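Local coordinates for protein anaerobically-induced outer membrane porin OprE (Pseudomonas aeruginosa, PDB 4FRX) that probably forms a water-filled channel across the outer membrane through which small solutes pass, at residues 114-126 / 140-152. Sequence-based numbering, arbitrary orientation.
Sequences VSNTEFRYGTLQP and PVTFEGGQVTSTD. With C8E ((hydroxyethyloxy)tri(ethyloxy)octane), chain G.
From Thr-117 against Ser-150 to Leu-124 against Phe-143, strand 142-150 of the outer-membrane beta-barrel pairs antiparallel first with 117-121 and then, past a corner at Gly-122, with the strand that follows, a worked example of how a porin wall alternates its two faces. Phe-119, Tyr-121 and Val-148 lie on the face that carries the bound detergent, whose C19 lies 3.6 Å from Tyr-121 CD2, consistent with the lipid-facing side. Glu-118, Arg-120, Gln-147 and Thr-149 occupy the other face, where Arg-120 NH1 makes a salt bridge with Glu-118 OE2 (2.9 Å) from above the carboxylate plane, and Arg-120 NH2 makes a second with Asp-63. Gln-147 NE2 donates to a water that in turn donates to Glu-118 O, while Gln-147 OE1 is hydrogen-bonded to Tyr-197 OH. At the corner, Gly-122 N still reaches Gly-145 O in a nearly straight bond (175°). Leu-124 lays CD1 over the bare backbone of Gly-145, 3.5 Å from its C, on the side where a side chain of residue 145 would stand. Thr-123 OG1 donates to Glu-144 OE1; the glutamate's bend (chi2 -67°) brings OE2 within 3.4 Å of Gly-122 C. Asp-152 closes the opposite end, each carboxylate oxygen taking two donors. Ser-115 OG and Asn-116 ND2 approach OD1 from opposite faces of its plane; OD2 receives Asn-116 N on the syn side and Thr-117 OG1, 2.8 Å away, on its anti lone pair.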
loop_
_atom_site.group_PDB
_atom_site.type_symbol
_atom_site.label_atom_id
_atom_site.label_comp_id
_atom_site.label_asym_id
_atom_site.label_seq_id
_atom_site.Cartn_x
_atom_site.Cartn_y
_atom_site.Cartn_z
ATOM N N VAL A 114 -6.006 13.711 -23.453
ATOM C CA VAL A 114 -6.310 13.562 -24.864
ATOM C C VAL A 114 -6.816 12.139 -25.049
ATOM O O VAL A 114 -6.113 11.171 -24.719
ATOM C CB VAL A 114 -5.073 13.747 -25.740
ATOM C CG1 VAL A 114 -5.474 13.718 -27.221
ATOM C CG2 VAL A 114 -4.351 15.047 -25.393
ATOM N N SER A 115 -8.038 12.019 -25.557
ATOM C CA SER A 115 -8.688 10.723 -25.736
ATOM C C SER A 115 -8.776 9.983 -24.395
ATOM O O SER A 115 -9.456 10.442 -23.479
ATOM C CB SER A 115 -7.970 9.891 -26.806
ATOM O OG SER A 115 -8.786 8.820 -27.253
ATOM N N ASN A 116 -8.082 8.852 -24.282
ATOM C CA ASN A 116 -8.059 8.085 -23.035
ATOM C C ASN A 116 -6.671 8.055 -22.410
ATOM O O ASN A 116 -6.286 7.076 -21.771
ATOM C CB ASN A 116 -8.558 6.655 -23.268
ATOM C CG ASN A 116 -10.013 6.613 -23.677
ATOM O OD1 ASN A 116 -10.903 6.860 -22.864
ATOM N ND2 ASN A 116 -10.262 6.304 -24.939
ATOM N N THR A 117 -5.934 9.140 -22.610
ATOM C CA THR A 117 -4.593 9.294 -22.081
ATOM C C THR A 117 -4.540 10.535 -21.213
ATOM O O THR A 117 -4.730 11.648 -21.703
ATOM C CB THR A 117 -3.576 9.448 -23.210
ATOM O OG1 THR A 117 -3.588 8.261 -24.026
ATOM C CG2 THR A 117 -2.176 9.674 -22.647
ATOM N N GLU A 118 -4.286 10.346 -19.923
ATOM C CA GLU A 118 -4.325 11.455 -18.972
ATOM C C GLU A 118 -2.963 11.707 -18.334
ATOM O O GLU A 118 -2.273 10.765 -17.946
ATOM C CB GLU A 118 -5.389 11.185 -17.902
ATOM C CG GLU A 118 -5.601 12.327 -16.920
ATOM C CD GLU A 118 -6.601 11.958 -15.834
ATOM O OE1 GLU A 118 -7.161 10.846 -15.902
ATOM O OE2 GLU A 118 -6.814 12.764 -14.906
ATOM N N PHE A 119 -2.579 12.979 -18.261
ATOM C CA PHE A 119 -1.375 13.415 -17.561
ATOM C C PHE A 119 -1.778 14.090 -16.263
ATOM O O PHE A 119 -2.689 14.908 -16.254
ATOM C CB PHE A 119 -0.588 14.411 -18.408
ATOM C CG PHE A 119 0.636 14.964 -17.720
ATOM C CD1 PHE A 119 1.646 14.118 -17.281
ATOM C CD2 PHE A 119 0.772 16.329 -17.503
ATOM C CE1 PHE A 119 2.778 14.624 -16.644
ATOM C CE2 PHE A 119 1.895 16.840 -16.866
ATOM C CZ PHE A 119 2.900 15.985 -16.435
ATOM N N ARG A 120 -1.119 13.740 -15.167
ATOM C CA ARG A 120 -1.443 14.322 -13.868
ATOM C C ARG A 120 -0.182 14.859 -13.241
ATOM O O ARG A 120 0.844 14.187 -13.231
ATOM C CB ARG A 120 -2.074 13.284 -12.936
ATOM C CG ARG A 120 -3.474 12.922 -13.310
ATOM C CD ARG A 120 -4.001 11.741 -12.522
ATOM N NE ARG A 120 -4.483 12.118 -11.199
ATOM C CZ ARG A 120 -5.612 12.787 -10.996
ATOM N NH1 ARG A 120 -6.348 13.160 -12.037
ATOM N NH2 ARG A 120 -6.001 13.093 -9.765
ATOM N N TYR A 121 -0.271 16.061 -12.695
ATOM C CA TYR A 121 0.896 16.747 -12.181
ATOM C C TYR A 121 0.591 17.386 -10.817
ATOM O O TYR A 121 -0.217 18.290 -10.729
ATOM C CB TYR A 121 1.303 17.815 -13.202
ATOM C CG TYR A 121 2.630 18.471 -12.952
ATOM C CD1 TYR A 121 3.814 17.822 -13.265
ATOM C CD2 TYR A 121 2.702 19.757 -12.437
ATOM C CE1 TYR A 121 5.037 18.428 -13.060
ATOM C CE2 TYR A 121 3.921 20.374 -12.223
ATOM C CZ TYR A 121 5.087 19.704 -12.537
ATOM O OH TYR A 121 6.306 20.312 -12.329
ATOM N N GLY A 122 1.251 16.917 -9.767
ATOM C CA GLY A 122 0.923 17.322 -8.418
ATOM C C GLY A 122 0.702 16.114 -7.523
ATOM O O GLY A 122 1.511 15.185 -7.490
ATOM N N THR A 123 -0.400 16.119 -6.796
ATOM C CA THR A 123 -0.679 15.048 -5.857
ATOM C C THR A 123 -1.130 13.766 -6.560
ATOM O O THR A 123 -2.024 13.791 -7.404
ATOM C CB THR A 123 -1.708 15.502 -4.813
ATOM O OG1 THR A 123 -1.252 16.725 -4.223
ATOM C CG2 THR A 123 -1.878 14.439 -3.724
ATOM N N LEU A 124 -0.492 12.652 -6.200
ATOM C CA LEU A 124 -0.760 11.350 -6.813
ATOM C C LEU A 124 -0.950 10.314 -5.712
ATOM O O LEU A 124 -0.341 10.412 -4.650
ATOM C CB LEU A 124 0.423 10.938 -7.704
ATOM C CG LEU A 124 0.778 11.861 -8.878
ATOM C CD1 LEU A 124 2.125 11.518 -9.510
ATOM C CD2 LEU A 124 -0.346 11.836 -9.922
ATOM N N GLN A 125 -1.768 9.303 -5.982
ATOM C CA GLN A 125 -1.967 8.184 -5.058
ATOM C C GLN A 125 -2.000 6.881 -5.840
ATOM O O GLN A 125 -3.062 6.302 -6.028
ATOM C CB GLN A 125 -3.286 8.350 -4.295
ATOM C CG GLN A 125 -3.245 9.474 -3.251
ATOM C CD GLN A 125 -4.539 9.591 -2.474
ATOM O OE1 GLN A 125 -5.572 9.916 -3.039
ATOM N NE2 GLN A 125 -4.486 9.321 -1.178
ATOM N N PRO A 126 -0.830 6.415 -6.305
ATOM C CA PRO A 126 -0.806 5.218 -7.154
ATOM C C PRO A 126 -1.152 3.942 -6.374
ATOM O O PRO A 126 -0.913 3.873 -5.179
ATOM C CB PRO A 126 0.647 5.160 -7.648
ATOM C CG PRO A 126 1.221 6.548 -7.380
ATOM C CD PRO A 126 0.496 7.042 -6.169
ATOM N N PRO A 140 -4.810 9.170 4.441
ATOM C CA PRO A 140 -3.937 8.430 3.530
ATOM C C PRO A 140 -2.606 9.107 3.210
ATOM O O PRO A 140 -2.450 10.336 3.312
ATOM C CB PRO A 140 -4.776 8.335 2.253
ATOM C CG PRO A 140 -5.672 9.556 2.320
ATOM C CD PRO A 140 -6.013 9.688 3.766
ATOM N N VAL A 141 -1.644 8.272 2.827
ATOM C CA VAL A 141 -0.404 8.746 2.234
ATOM C C VAL A 141 -0.713 9.361 0.881
ATOM O O VAL A 141 -1.586 8.874 0.160
ATOM C CB VAL A 141 0.604 7.577 2.041
ATOM C CG1 VAL A 141 1.803 8.000 1.165
ATOM C CG2 VAL A 141 1.081 7.032 3.391
ATOM N N THR A 142 -0.002 10.431 0.533
ATOM C CA THR A 142 -0.018 10.956 -0.822
ATOM C C THR A 142 1.411 11.119 -1.329
ATOM O O THR A 142 2.352 11.225 -0.543
ATOM C CB THR A 142 -0.762 12.319 -0.919
ATOM O OG1 THR A 142 -0.051 13.322 -0.181
ATOM C CG2 THR A 142 -2.198 12.201 -0.377
ATOM N N PHE A 143 1.573 11.158 -2.646
ATOM C CA PHE A 143 2.892 11.386 -3.247
ATOM C C PHE A 143 2.784 12.654 -4.076
ATOM O O PHE A 143 1.682 13.077 -4.421
ATOM C CB PHE A 143 3.291 10.240 -4.175
ATOM C CG PHE A 143 3.578 8.954 -3.474
ATOM C CD1 PHE A 143 2.558 8.055 -3.197
ATOM C CD2 PHE A 143 4.872 8.631 -3.096
ATOM C CE1 PHE A 143 2.831 6.852 -2.550
ATOM C CE2 PHE A 143 5.143 7.438 -2.454
ATOM C CZ PHE A 143 4.124 6.557 -2.170
ATOM N N GLU A 144 3.923 13.256 -4.406
ATOM C CA GLU A 144 3.927 14.349 -5.370
ATOM C C GLU A 144 4.745 13.939 -6.580
ATOM O O GLU A 144 5.836 13.403 -6.433
ATOM C CB GLU A 144 4.537 15.618 -4.764
ATOM C CG GLU A 144 3.823 16.155 -3.527
ATOM C CD GLU A 144 2.427 16.664 -3.828
ATOM O OE1 GLU A 144 1.486 16.291 -3.089
ATOM O OE2 GLU A 144 2.271 17.445 -4.797
ATOM N N GLY A 145 4.245 14.212 -7.777
ATOM C CA GLY A 145 5.010 13.871 -8.966
ATOM C C GLY A 145 4.261 14.142 -10.251
ATOM O O GLY A 145 3.320 14.934 -10.276
ATOM N N GLY A 146 4.677 13.476 -11.325
ATOM C CA GLY A 146 4.016 13.611 -12.616
ATOM C C GLY A 146 3.752 12.211 -13.133
ATOM O O GLY A 146 4.563 11.322 -12.910
ATOM N N GLN A 147 2.636 12.011 -13.830
ATOM C CA GLN A 147 2.243 10.671 -14.275
ATOM C C GLN A 147 1.365 10.701 -15.525
ATOM O O GLN A 147 0.463 11.526 -15.635
ATOM C CB GLN A 147 1.485 9.966 -13.135
ATOM C CG GLN A 147 0.962 8.601 -13.478
ATOM C CD GLN A 147 0.126 8.004 -12.360
ATOM O OE1 GLN A 147 0.645 7.298 -11.500
ATOM N NE2 GLN A 147 -1.180 8.246 -12.396
ATOM N N VAL A 148 1.620 9.790 -16.460
ATOM C CA VAL A 148 0.721 9.592 -17.593
ATOM C C VAL A 148 0.120 8.187 -17.551
ATOM O O VAL A 148 0.812 7.216 -17.285
ATOM C CB VAL A 148 1.426 9.837 -18.952
ATOM C CG1 VAL A 148 2.598 8.900 -19.135
ATOM C CG2 VAL A 148 0.442 9.678 -20.102
ATOM N N THR A 149 -1.182 8.087 -17.782
ATOM C CA THR A 149 -1.839 6.788 -17.859
ATOM C C THR A 149 -2.615 6.751 -19.154
ATOM O O THR A 149 -3.073 7.785 -19.628
ATOM C CB THR A 149 -2.834 6.578 -16.698
ATOM O OG1 THR A 149 -3.886 7.543 -16.799
ATOM C CG2 THR A 149 -2.137 6.760 -15.354
ATOM N N SER A 150 -2.780 5.567 -19.729
ATOM C CA SER A 150 -3.495 5.471 -20.994
ATOM C C SER A 150 -4.231 4.144 -21.165
ATOM O O SER A 150 -3.701 3.092 -20.838
ATOM C CB SER A 150 -2.510 5.676 -22.152
ATOM O OG SER A 150 -3.148 5.523 -23.410
ATOM N N THR A 151 -5.457 4.202 -21.678
ATOM C CA THR A 151 -6.172 2.992 -22.070
ATOM C C THR A 151 -6.469 2.993 -23.572
ATOM O O THR A 151 -7.234 2.170 -24.063
ATOM C CB THR A 151 -7.466 2.774 -21.246
ATOM O OG1 THR A 151 -8.323 3.920 -21.355
ATOM C CG2 THR A 151 -7.125 2.547 -19.779
ATOM N N ASP A 152 -5.824 3.906 -24.293
ATOM C CA ASP A 152 -5.986 4.036 -25.743
ATOM C C ASP A 152 -5.398 2.866 -26.540
ATOM O O ASP A 152 -5.833 2.606 -27.662
ATOM C CB ASP A 152 -5.396 5.364 -26.242
ATOM C CG ASP A 152 -6.353 6.539 -26.057
ATOM O OD1 ASP A 152 -7.517 6.444 -26.517
ATOM O OD2 ASP A 152 -5.945 7.555 -25.447
HETATM C C1 C8E G . -13.878 26.258 -18.070
HETATM C C2 C8E G . -12.890 27.245 -17.460
HETATM C C3 C8E G . -12.068 26.597 -16.352
HETATM C C4 C8E G . -10.680 27.222 -16.282
HETATM C C6 C8E G . -8.234 24.873 -15.326
HETATM C C7 C8E G . -7.106 24.141 -16.040
HETATM C C8 C8E G . -6.164 23.438 -15.069
HETATM O O9 C8E G . -4.903 24.072 -15.072
HETATM C C10 C8E G . -4.008 23.438 -14.191
HETATM C C11 C8E G . -3.138 24.473 -13.491
HETATM O O12 C8E G . -3.919 25.098 -12.496
HETATM C C13 C8E G . -3.980 24.369 -11.284
HETATM C C14 C8E G . -2.581 24.056 -10.758
HETATM O O15 C8E G . -2.674 22.991 -9.836
HETATM C C16 C8E G . -1.505 22.833 -9.069
HETATM C C17 C8E G . -0.641 21.749 -9.702
HETATM O O18 C8E G . 0.566 21.647 -8.986
HETATM C C19 C8E G . 1.677 21.941 -9.802
HETATM O O HOH W 1 -2.186 9.893 -14.827
HETATM O O HOH W 2 -4.770 9.131 -14.870
HETATM O O HOH W 3 0.489 19.281 -5.263
#